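Local coordinates for magnesium transporter, putative (Shewanella oneidensis MR-1, PDB 3KXR), which probably moves magnesium or related cations across the membrane as a member of the SLC41A family, the crystallised part being its paired CBS domains with part of the N domain, at residues Tyr59-Met64 with Ile160-Leu165; Ala97-Gly102 with Asp154-Leu159; Thr103-Asp108 with Leu121-Ser126. All coordinates share one frame; numbering follows the deposited sequence.

Contact 1. Residues Tyr59-Met64 with Ile160-Leu165; sequences YTDHQM and IGRVTL
Arg162 pairs with Asp61 where the edge strand 159-164 of the second CBS sheet receives the linker that leads from helix 39-50 into the first CBS unit. The two form a single antiparallel hydrogen-bonded bridge: Asp61 N gives to Arg162 O at 2.9 Å, and Arg162 N returns a bond to Asp61 O at 2.8 Å. Arg162 CG sits between the backbone N and the carbonyl carbon (chi1 76°), and the extended chain beyond it runs beside Asp61, its CD 3.8 Å from Met64 CB. The selenium of Met64 rests 3.7 Å from Gly161 CA. Gly161 has no room for a side chain, since a CB would run into Thr60 CG2 and Asp61 O. With Ile160 it faces Val152 in a classic beta bulge. Ile160 CG1 lies 4.2 Å from Thr60 CG2, and the side chain also packs on Tyr51 and Val152. The carbonyl of Ile160 accepts from His62 ND1, the donor lying almost straight out from the C=O, while Gln43 and Leu47 of helix 39-50 pack on the imidazole. Thr164 CG2 covers one face of the Arg162 guanidinium. Arg162 NH1 makes a salt bridge with Glu149, and NH2 bonds to Asp86 O. Asp61 OD2 and Arg162 NH2, opposite charges, stay 4.2 Å apart, beyond a salt bridge. Asp61 OD1 closes an Asx turn onto Gln63 N, and Arg162 NE makes a weak, bent bond to Gln63 O at 2.8 Å.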
loop_
_atom_site.group_PDB
_atom_site.type_symbol
_atom_site.label_atom_id
_atom_site.label_comp_id
_atom_site.label_asym_id
_atom_site.label_seq_id
_atom_site.Cartn_x
_atom_site.Cartn_y
_atom_site.Cartn_z
ATOM N N TYR A 59 -18.698 7.750 -11.258
ATOM C CA TYR A 59 -17.667 8.697 -11.722
ATOM C C TYR A 59 -17.350 9.771 -10.699
ATOM O O TYR A 59 -16.710 10.759 -11.001
ATOM C CB TYR A 59 -18.082 9.344 -13.031
ATOM C CG TYR A 59 -18.419 8.321 -14.059
ATOM C CD1 TYR A 59 -17.444 7.800 -14.913
ATOM C CD2 TYR A 59 -19.711 7.832 -14.161
ATOM C CE1 TYR A 59 -17.766 6.806 -15.865
ATOM C CE2 TYR A 59 -20.037 6.859 -15.097
ATOM C CZ TYR A 59 -19.069 6.346 -15.942
ATOM O OH TYR A 59 -19.453 5.375 -16.845
ATOM N N THR A 60 -17.795 9.544 -9.476
ATOM C CA THR A 60 -17.521 10.400 -8.349
ATOM C C THR A 60 -16.055 10.450 -7.970
ATOM O O THR A 60 -15.371 9.446 -7.956
ATOM C CB THR A 60 -18.281 9.886 -7.132
ATOM O OG1 THR A 60 -19.641 10.283 -7.281
ATOM C CG2 THR A 60 -17.736 10.475 -5.847
ATOM N N ASP A 61 -15.606 11.639 -7.620
ATOM C CA ASP A 61 -14.240 11.860 -7.222
ATOM C C ASP A 61 -14.230 12.100 -5.727
ATOM O O ASP A 61 -14.946 12.932 -5.238
ATOM C CB ASP A 61 -13.725 13.074 -7.983
ATOM C CG ASP A 61 -12.292 13.372 -7.702
ATOM O OD1 ASP A 61 -11.662 12.642 -6.913
ATOM O OD2 ASP A 61 -11.807 14.366 -8.272
ATOM N N HIS A 62 -13.432 11.343 -4.996
ATOM C CA HIS A 62 -13.380 11.452 -3.546
ATOM C C HIS A 62 -12.600 12.686 -3.115
ATOM O O HIS A 62 -12.738 13.120 -1.978
ATOM C CB HIS A 62 -12.735 10.224 -2.904
ATOM C CG HIS A 62 -13.550 8.959 -3.007
ATOM N ND1 HIS A 62 -14.814 8.824 -2.458
ATOM C CD2 HIS A 62 -13.258 7.754 -3.571
ATOM C CE1 HIS A 62 -15.265 7.600 -2.688
ATOM N NE2 HIS A 62 -14.343 6.934 -3.368
ATOM N N GLN A 63 -11.773 13.215 -4.018
ATOM C CA GLN A 63 -10.979 14.442 -3.796
ATOM C C GLN A 63 -11.832 15.680 -3.687
ATOM O O GLN A 63 -12.471 16.091 -4.646
ATOM C CB GLN A 63 -9.991 14.669 -4.955
ATOM C CG GLN A 63 -8.629 14.216 -4.620
ATOM C CD GLN A 63 -7.719 14.034 -5.799
ATOM O OE1 GLN A 63 -6.852 14.875 -6.054
ATOM N NE2 GLN A 63 -7.852 12.898 -6.483
HETATM N N MSE A 64 -11.826 16.301 -2.530
HETATM C CA MSE A 64 -12.663 17.443 -2.332
HETATM C C MSE A 64 -12.285 18.206 -1.090
HETATM O O MSE A 64 -11.628 17.714 -0.210
HETATM C CB MSE A 64 -14.113 16.983 -2.207
HETATM C CG MSE A 64 -14.324 16.054 -1.038
HETATM SE SE MSE A 64 -16.171 15.438 -0.866
HETATM C CE MSE A 64 -15.890 13.842 0.304
ATOM N N ILE A 160 -20.208 11.353 -0.352
ATOM C CA ILE A 160 -19.187 10.411 -0.796
ATOM C C ILE A 160 -18.135 11.008 -1.733
ATOM O O ILE A 160 -17.094 10.385 -1.967
ATOM C CB ILE A 160 -19.798 9.176 -1.430
ATOM C CG1 ILE A 160 -20.459 9.538 -2.753
ATOM C CG2 ILE A 160 -20.787 8.516 -0.443
ATOM C CD1 ILE A 160 -21.249 8.369 -3.353
ATOM N N GLY A 161 -18.372 12.202 -2.261
ATOM C CA GLY A 161 -17.413 12.818 -3.192
ATOM C C GLY A 161 -18.032 13.927 -4.022
ATOM O O GLY A 161 -19.084 14.450 -3.680
ATOM N N ARG A 162 -17.392 14.284 -5.125
ATOM C CA ARG A 162 -17.920 15.353 -5.966
ATOM C C ARG A 162 -17.790 15.006 -7.437
ATOM O O ARG A 162 -17.024 14.123 -7.798
ATOM C CB ARG A 162 -17.157 16.636 -5.693
ATOM C CG ARG A 162 -15.802 16.652 -6.332
ATOM C CD ARG A 162 -14.963 17.801 -5.859
ATOM N NE ARG A 162 -13.666 17.758 -6.511
ATOM C CZ ARG A 162 -13.076 18.740 -7.195
ATOM N NH1 ARG A 162 -13.629 19.941 -7.364
ATOM N NH2 ARG A 162 -11.898 18.513 -7.734
ATOM N N VAL A 163 -18.533 15.730 -8.268
ATOM C CA VAL A 163 -18.343 15.681 -9.694
ATOM C C VAL A 163 -18.048 17.054 -10.215
ATOM O O VAL A 163 -18.695 17.993 -9.823
ATOM C CB VAL A 163 -19.588 15.205 -10.365
ATOM C CG1 VAL A 163 -19.380 15.252 -11.878
ATOM C CG2 VAL A 163 -19.858 13.789 -9.917
ATOM N N THR A 164 -17.082 17.178 -11.098
ATOM C CA THR A 164 -16.678 18.486 -11.569
ATOM C C THR A 164 -17.291 18.872 -12.919
ATOM O O THR A 164 -17.753 18.030 -13.663
ATOM C CB THR A 164 -15.190 18.554 -11.741
ATOM O OG1 THR A 164 -14.821 17.607 -12.736
ATOM C CG2 THR A 164 -14.443 18.255 -10.446
ATOM N N LEU A 165 -17.268 20.158 -13.229
ATOM C CA LEU A 165 -17.688 20.617 -14.536
ATOM C C LEU A 165 -16.870 19.955 -15.651
ATOM O O LEU A 165 -17.410 19.544 -16.652
ATOM C CB LEU A 165 -17.585 22.140 -14.636
ATOM C CG LEU A 165 -18.020 22.709 -15.985
ATOM C CD1 LEU A 165 -19.434 22.271 -16.415
ATOM C CD2 LEU A 165 -17.962 24.171 -15.896
#

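Contact 2. Residues Ala97-Gly102 with Asp154-Leu159; sequences ADKYLG and DDAGEL
Lys99 folds its aliphatic chain over the turn at Ala156-Gly157, placing CD 3.4 Å from Ala156 O, and brings its ammonium onto the side chain of Glu158. The bend at chi2 (-69°) swings the chain round to the turn, and Lys99 NZ ends 3.1 Å from Glu158 OE2 in a salt bridge, the two side chains crossing obliquely. A weak bond from NZ to Ala97 O gives the ammonium a second oxygen. The hairpin connections of the two CBS units meet here: the turn leading into strand 100-105 lies against the type I beta turn Asp154-Gly157 that precedes strand 159-164. Lys99 and Glu158 are bridged through their backbones. Leu159 N donates to Asp98 O at 3.1 Å, and Tyr100 N donates to Gly157 O at 3.0 Å in the carbonyl plane. CA-H...O contacts from Glu158 CA to Asp98 O and from Lys99 CA to Gly157 O reinforce the same two carbonyls. A water gives one hydrogen to Gly157 O at 2.6 Å and the other to Tyr100 O. The Asp154-Gly157 turn is closed by Gly157 N bonding to Asp154 O, and just past it Asp154 OD1 accepts from Glu158 N at 3.0 Å, approached from above the carboxylate plane. Tyr100 CB and Leu159 CB pack at 4.2 Å, and both side chains continue onto Pro151 of strand 149-153; the Tyr100 hydroxyl is hydrogen-bonded to Thr103. Asp98 turns its carboxylate to Ser28 of the second subunit, tying this edge of the CBS pair to the assembly. With the main chain supplying the fixed bonds and the ion pair lying at the surface, the pairing of the two turns probably depends more on backbone geometry than on charge.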
loop_
_atom_site.group_PDB
_atom_site.type_symbol
_atom_site.label_atom_id
_atom_site.label_comp_id
_atom_site.label_asym_id
_atom_site.label_seq_id
_atom_site.Cartn_x
_atom_site.Cartn_y
_atom_site.Cartn_z
ATOM N N ALA A 97 -21.603 12.164 11.595
ATOM C CA ALA A 97 -21.903 10.893 10.918
ATOM C C ALA A 97 -21.670 11.022 9.406
ATOM O O ALA A 97 -22.091 10.167 8.642
ATOM C CB ALA A 97 -23.341 10.460 11.204
ATOM N N ASP A 98 -21.005 12.092 8.974
ATOM C CA ASP A 98 -20.640 12.290 7.554
ATOM C C ASP A 98 -21.825 12.647 6.667
ATOM O O ASP A 98 -21.723 12.544 5.452
ATOM C CB ASP A 98 -19.940 11.037 6.961
ATOM C CG ASP A 98 -18.450 11.230 6.716
ATOM O OD1 ASP A 98 -18.041 12.089 5.888
ATOM O OD2 ASP A 98 -17.657 10.469 7.336
ATOM N N LYS A 99 -22.941 13.054 7.260
ATOM C CA LYS A 99 -24.086 13.501 6.478
ATOM C C LYS A 99 -23.785 14.859 5.905
ATOM O O LYS A 99 -23.373 15.750 6.631
ATOM C CB LYS A 99 -25.344 13.612 7.342
ATOM C CG LYS A 99 -25.661 12.328 8.101
ATOM C CD LYS A 99 -26.122 11.172 7.169
ATOM C CE LYS A 99 -26.143 9.801 7.907
ATOM N NZ LYS A 99 -25.055 8.856 7.422
ATOM N N TYR A 100 -24.004 15.011 4.613
ATOM C CA TYR A 100 -23.854 16.289 3.975
ATOM C C TYR A 100 -24.853 17.247 4.582
ATOM O O TYR A 100 -26.019 16.942 4.597
ATOM C CB TYR A 100 -24.123 16.163 2.489
ATOM C CG TYR A 100 -24.237 17.466 1.737
ATOM C CD1 TYR A 100 -23.117 18.205 1.406
ATOM C CD2 TYR A 100 -25.456 17.931 1.309
ATOM C CE1 TYR A 100 -23.200 19.373 0.701
ATOM C CE2 TYR A 100 -25.558 19.132 0.611
ATOM C CZ TYR A 100 -24.414 19.828 0.300
ATOM O OH TYR A 100 -24.507 21.014 -0.389
ATOM N N LEU A 101 -24.378 18.393 5.075
ATOM C CA LEU A 101 -25.229 19.488 5.549
ATOM C C LEU A 101 -25.385 20.652 4.535
ATOM O O LEU A 101 -26.400 21.298 4.505
ATOM C CB LEU A 101 -24.608 20.061 6.829
ATOM C CG LEU A 101 -24.361 19.133 8.019
ATOM C CD1 LEU A 101 -23.816 19.927 9.161
ATOM C CD2 LEU A 101 -25.681 18.418 8.436
ATOM N N GLY A 102 -24.346 20.966 3.766
ATOM C CA GLY A 102 -24.370 22.128 2.870
ATOM C C GLY A 102 -23.008 22.493 2.303
ATOM O O GLY A 102 -22.023 21.815 2.535
ATOM N N ASP A 154 -24.757 9.599 -1.024
ATOM C CA ASP A 154 -25.254 8.253 -1.196
ATOM C C ASP A 154 -26.694 8.230 -0.719
ATOM O O ASP A 154 -27.219 9.260 -0.372
ATOM C CB ASP A 154 -24.344 7.232 -0.487
ATOM C CG ASP A 154 -24.463 7.263 1.020
ATOM O OD1 ASP A 154 -25.386 7.936 1.539
ATOM O OD2 ASP A 154 -23.638 6.588 1.690
ATOM N N ASP A 155 -27.349 7.078 -0.716
ATOM C CA ASP A 155 -28.767 7.042 -0.299
ATOM C C ASP A 155 -28.946 7.177 1.214
ATOM O O ASP A 155 -30.059 7.404 1.659
ATOM C CB ASP A 155 -29.490 5.777 -0.806
ATOM C CG ASP A 155 -28.742 4.493 -0.459
ATOM O OD1 ASP A 155 -27.661 4.581 0.179
ATOM O OD2 ASP A 155 -29.217 3.388 -0.834
ATOM N N ALA A 156 -27.873 7.016 1.996
ATOM C CA ALA A 156 -27.892 7.291 3.451
ATOM C C ALA A 156 -27.699 8.787 3.806
ATOM O O ALA A 156 -27.738 9.144 4.978
ATOM C CB ALA A 156 -26.812 6.460 4.153
ATOM N N GLY A 157 -27.463 9.641 2.805
ATOM C CA GLY A 157 -27.210 11.072 3.017
ATOM C C GLY A 157 -25.750 11.453 3.192
ATOM O O GLY A 157 -25.446 12.616 3.407
ATOM N N GLU A 158 -24.853 10.474 3.102
ATOM C CA GLU A 158 -23.436 10.700 3.326
ATOM C C GLU A 158 -22.766 11.260 2.101
ATOM O O GLU A 158 -22.956 10.783 0.981
ATOM C CB GLU A 158 -22.695 9.423 3.715
ATOM C CG GLU A 158 -23.193 8.782 5.005
ATOM C CD GLU A 158 -22.319 7.606 5.477
ATOM O OE1 GLU A 158 -21.234 7.334 4.877
ATOM O OE2 GLU A 158 -22.727 6.976 6.477
ATOM N N LEU A 159 -21.950 12.267 2.334
ATOM C CA LEU A 159 -21.170 12.881 1.277
ATOM C C LEU A 159 -20.118 11.892 0.852
ATOM O O LEU A 159 -19.234 11.604 1.615
ATOM C CB LEU A 159 -20.487 14.144 1.824
ATOM C CG LEU A 159 -19.615 14.896 0.849
ATOM C CD1 LEU A 159 -20.473 15.237 -0.375
ATOM C CD2 LEU A 159 -19.033 16.128 1.548
HETATM O O HOH W 1 -27.097 14.671 3.545
#

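Contact 3. Residues Thr103-Asp108 with Leu121-Ser126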
loop_
_atom_site.group_PDB
_atom_site.type_symbol
_atom_site.label_atom_id
_atom_site.label_comp_id
_atom_site.label_asym_id
_atom_site.label_seq_id
_atom_site.Cartn_x
_atom_site.Cartn_y
_atom_site.Cartn_z
ATOM N N THR A 103 -22.974 23.594 1.578
ATOM C CA THR A 103 -21.819 24.046 0.842
ATOM C C THR A 103 -21.523 25.475 1.236
ATOM O O THR A 103 -22.436 26.288 1.341
ATOM C CB THR A 103 -22.163 24.022 -0.675
ATOM O OG1 THR A 103 -22.445 22.674 -1.058
ATOM C CG2 THR A 103 -21.047 24.599 -1.568
ATOM N N VAL A 104 -20.253 25.800 1.459
ATOM C CA VAL A 104 -19.866 27.214 1.576
ATOM C C VAL A 104 -19.026 27.588 0.370
ATOM O O VAL A 104 -18.213 26.800 -0.052
ATOM C CB VAL A 104 -19.121 27.526 2.911
ATOM C CG1 VAL A 104 -19.893 26.957 4.120
ATOM C CG2 VAL A 104 -17.713 26.984 2.900
ATOM N N ARG A 105 -19.209 28.779 -0.175
ATOM C CA ARG A 105 -18.436 29.215 -1.347
ATOM C C ARG A 105 -17.215 30.020 -1.023
ATOM O O ARG A 105 -17.241 30.891 -0.177
ATOM C CB ARG A 105 -19.251 30.127 -2.227
ATOM C CG ARG A 105 -20.536 29.568 -2.684
ATOM C CD ARG A 105 -21.133 30.590 -3.624
ATOM N NE ARG A 105 -22.485 30.202 -3.951
ATOM C CZ ARG A 105 -22.822 29.253 -4.831
ATOM N NH1 ARG A 105 -21.878 28.584 -5.511
ATOM N NH2 ARG A 105 -24.126 28.981 -5.043
ATOM N N ARG A 106 -16.161 29.807 -1.785
ATOM C CA ARG A 106 -14.961 30.576 -1.580
ATOM C C ARG A 106 -15.235 32.074 -1.488
ATOM O O ARG A 106 -14.774 32.742 -0.567
ATOM C CB ARG A 106 -13.959 30.341 -2.702
ATOM C CG ARG A 106 -12.832 31.303 -2.584
ATOM C CD ARG A 106 -11.554 30.841 -3.135
ATOM N NE ARG A 106 -11.743 30.347 -4.466
ATOM C CZ ARG A 106 -11.046 29.341 -4.968
ATOM N NH1 ARG A 106 -10.076 28.737 -4.264
ATOM N NH2 ARG A 106 -11.313 28.947 -6.191
ATOM N N TYR A 107 -15.941 32.613 -2.470
ATOM C CA TYR A 107 -16.131 34.048 -2.527
ATOM C C TYR A 107 -16.808 34.591 -1.259
ATOM O O TYR A 107 -16.416 35.633 -0.748
ATOM C CB TYR A 107 -16.917 34.446 -3.754
ATOM C CG TYR A 107 -17.131 35.938 -3.849
ATOM C CD1 TYR A 107 -16.229 36.739 -4.537
ATOM C CD2 TYR A 107 -18.233 36.552 -3.238
ATOM C CE1 TYR A 107 -16.416 38.097 -4.626
ATOM C CE2 TYR A 107 -18.428 37.909 -3.326
ATOM C CZ TYR A 107 -17.512 38.677 -4.026
ATOM O OH TYR A 107 -17.674 40.041 -4.131
ATOM N N ASP A 108 -17.801 33.876 -0.757
ATOM C CA ASP A 108 -18.482 34.304 0.455
ATOM C C ASP A 108 -17.600 34.113 1.656
ATOM O O ASP A 108 -17.566 34.987 2.504
ATOM C CB ASP A 108 -19.814 33.575 0.704
ATOM C CG ASP A 108 -20.768 33.657 -0.488
ATOM O OD1 ASP A 108 -20.792 34.706 -1.190
ATOM O OD2 ASP A 108 -21.477 32.641 -0.733
ATOM N N LEU A 121 -23.024 29.547 7.895
ATOM C CA LEU A 121 -22.879 30.277 6.648
ATOM C C LEU A 121 -23.154 29.401 5.430
ATOM O O LEU A 121 -22.584 29.626 4.374
ATOM C CB LEU A 121 -21.459 30.805 6.569
ATOM C CG LEU A 121 -21.002 31.682 7.745
ATOM C CD1 LEU A 121 -19.499 31.799 7.662
ATOM C CD2 LEU A 121 -21.694 33.056 7.748
ATOM N N LEU A 122 -24.026 28.406 5.556
ATOM C CA LEU A 122 -24.254 27.475 4.453
ATOM C C LEU A 122 -24.965 28.225 3.349
ATOM O O LEU A 122 -25.862 29.016 3.616
ATOM C CB LEU A 122 -25.092 26.275 4.892
ATOM C CG LEU A 122 -24.503 25.468 6.038
ATOM C CD1 LEU A 122 -25.444 24.341 6.402
ATOM C CD2 LEU A 122 -23.119 24.961 5.671
ATOM N N SER A 123 -24.548 27.998 2.112
ATOM C CA SER A 123 -25.169 28.643 0.963
ATOM C C SER A 123 -26.636 28.197 0.841
ATOM O O SER A 123 -26.946 27.042 1.063
ATOM C CB SER A 123 -24.349 28.310 -0.302
ATOM O OG SER A 123 -25.010 28.713 -1.491
ATOM N N GLU A 124 -27.532 29.131 0.524
ATOM C CA GLU A 124 -28.972 28.834 0.296
ATOM C C GLU A 124 -29.182 28.094 -1.055
ATOM O O GLU A 124 -30.044 27.223 -1.170
ATOM C CB GLU A 124 -29.833 30.126 0.404
ATOM C CG GLU A 124 -30.063 30.668 1.858
ATOM N N ASP A 125 -28.338 28.399 -2.039
ATOM C CA ASP A 125 -28.389 27.776 -3.381
ATOM C C ASP A 125 -27.984 26.307 -3.465
ATOM O O ASP A 125 -28.208 25.666 -4.497
ATOM C CB ASP A 125 -27.405 28.483 -4.319
ATOM C CG ASP A 125 -27.675 29.977 -4.466
ATOM O OD1 ASP A 125 -28.666 30.501 -3.881
ATOM O OD2 ASP A 125 -26.882 30.624 -5.190
ATOM N N SER A 126 -27.338 25.786 -2.425
ATOM C CA SER A 126 -26.540 24.556 -2.562
ATOM C C SER A 126 -27.328 23.255 -2.727
ATOM O O SER A 126 -28.140 22.873 -1.879
ATOM C CB SER A 126 -25.530 24.413 -1.407
ATOM O OG SER A 126 -26.108 24.493 -0.092
#
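Ser123 N donates to Thr103 O at 2.8 Å and 169°, a nearly straight backbone bond at the join between the paired CBS units, where the end of strand 100-105 meets the linker leading to strand 129-130. A salt bridge adds to it: Arg105 NH2 approaches Asp125 OD2 at 3.2 Å, a weak hydrogen bond made at the guanidinium edge, with the two planes 62° apart. Each charge has a further mate, since Arg105 NH1 pairs with Glu147, and Asp125 OD2 with Arg146. Extended from CG to NE, the Arg105 chain carries its charged end past Ser123, whose OG lies 3.7 Å from Arg105 NH2. Ser126 OG, held between its own backbone N and carbonyl carbon (chi1 54°), donates to Ser123 O at 2.9 Å, reaching it from above the carbonyl plane and tying Ser126 back to Ser123. Ser126 CB points toward the strand and packs 3.5 Å from Thr103 CB, beside the hydroxyl that bonds to Tyr100. With an alanine here, Ser123 O would probably lose the hydroxyl that ties it to this residue. On the other side of the strand Val104 CG1 meets Leu122 CD2 at 4.1 Å. Leu122 packs further on Ile93, and Leu121 on Val73 of helix 73-82, while the backbone O of Leu121 lies 3.8 Å from the same Val104 CG1.

The three contacts are nested along the chain: contact 3 lies inside the loop closed by contact 2, which lies inside that closed by contact 1. Contacts 1 and 2 have centres 14 Å apart and touch where Met64 SE packs 3.8 Å from Leu159 CD2. Contacts 2 and 3 share strand 100-105, their centres 17 Å apart, and meet where Tyr100 OH comes 3.7 Å from Ser126 CB. Contacts 1 and 3 do not touch, their nearest atoms being about 9 Å apart. Together they run from the linker after helix 39-50, through the paired turns, to the connection between the CBS units.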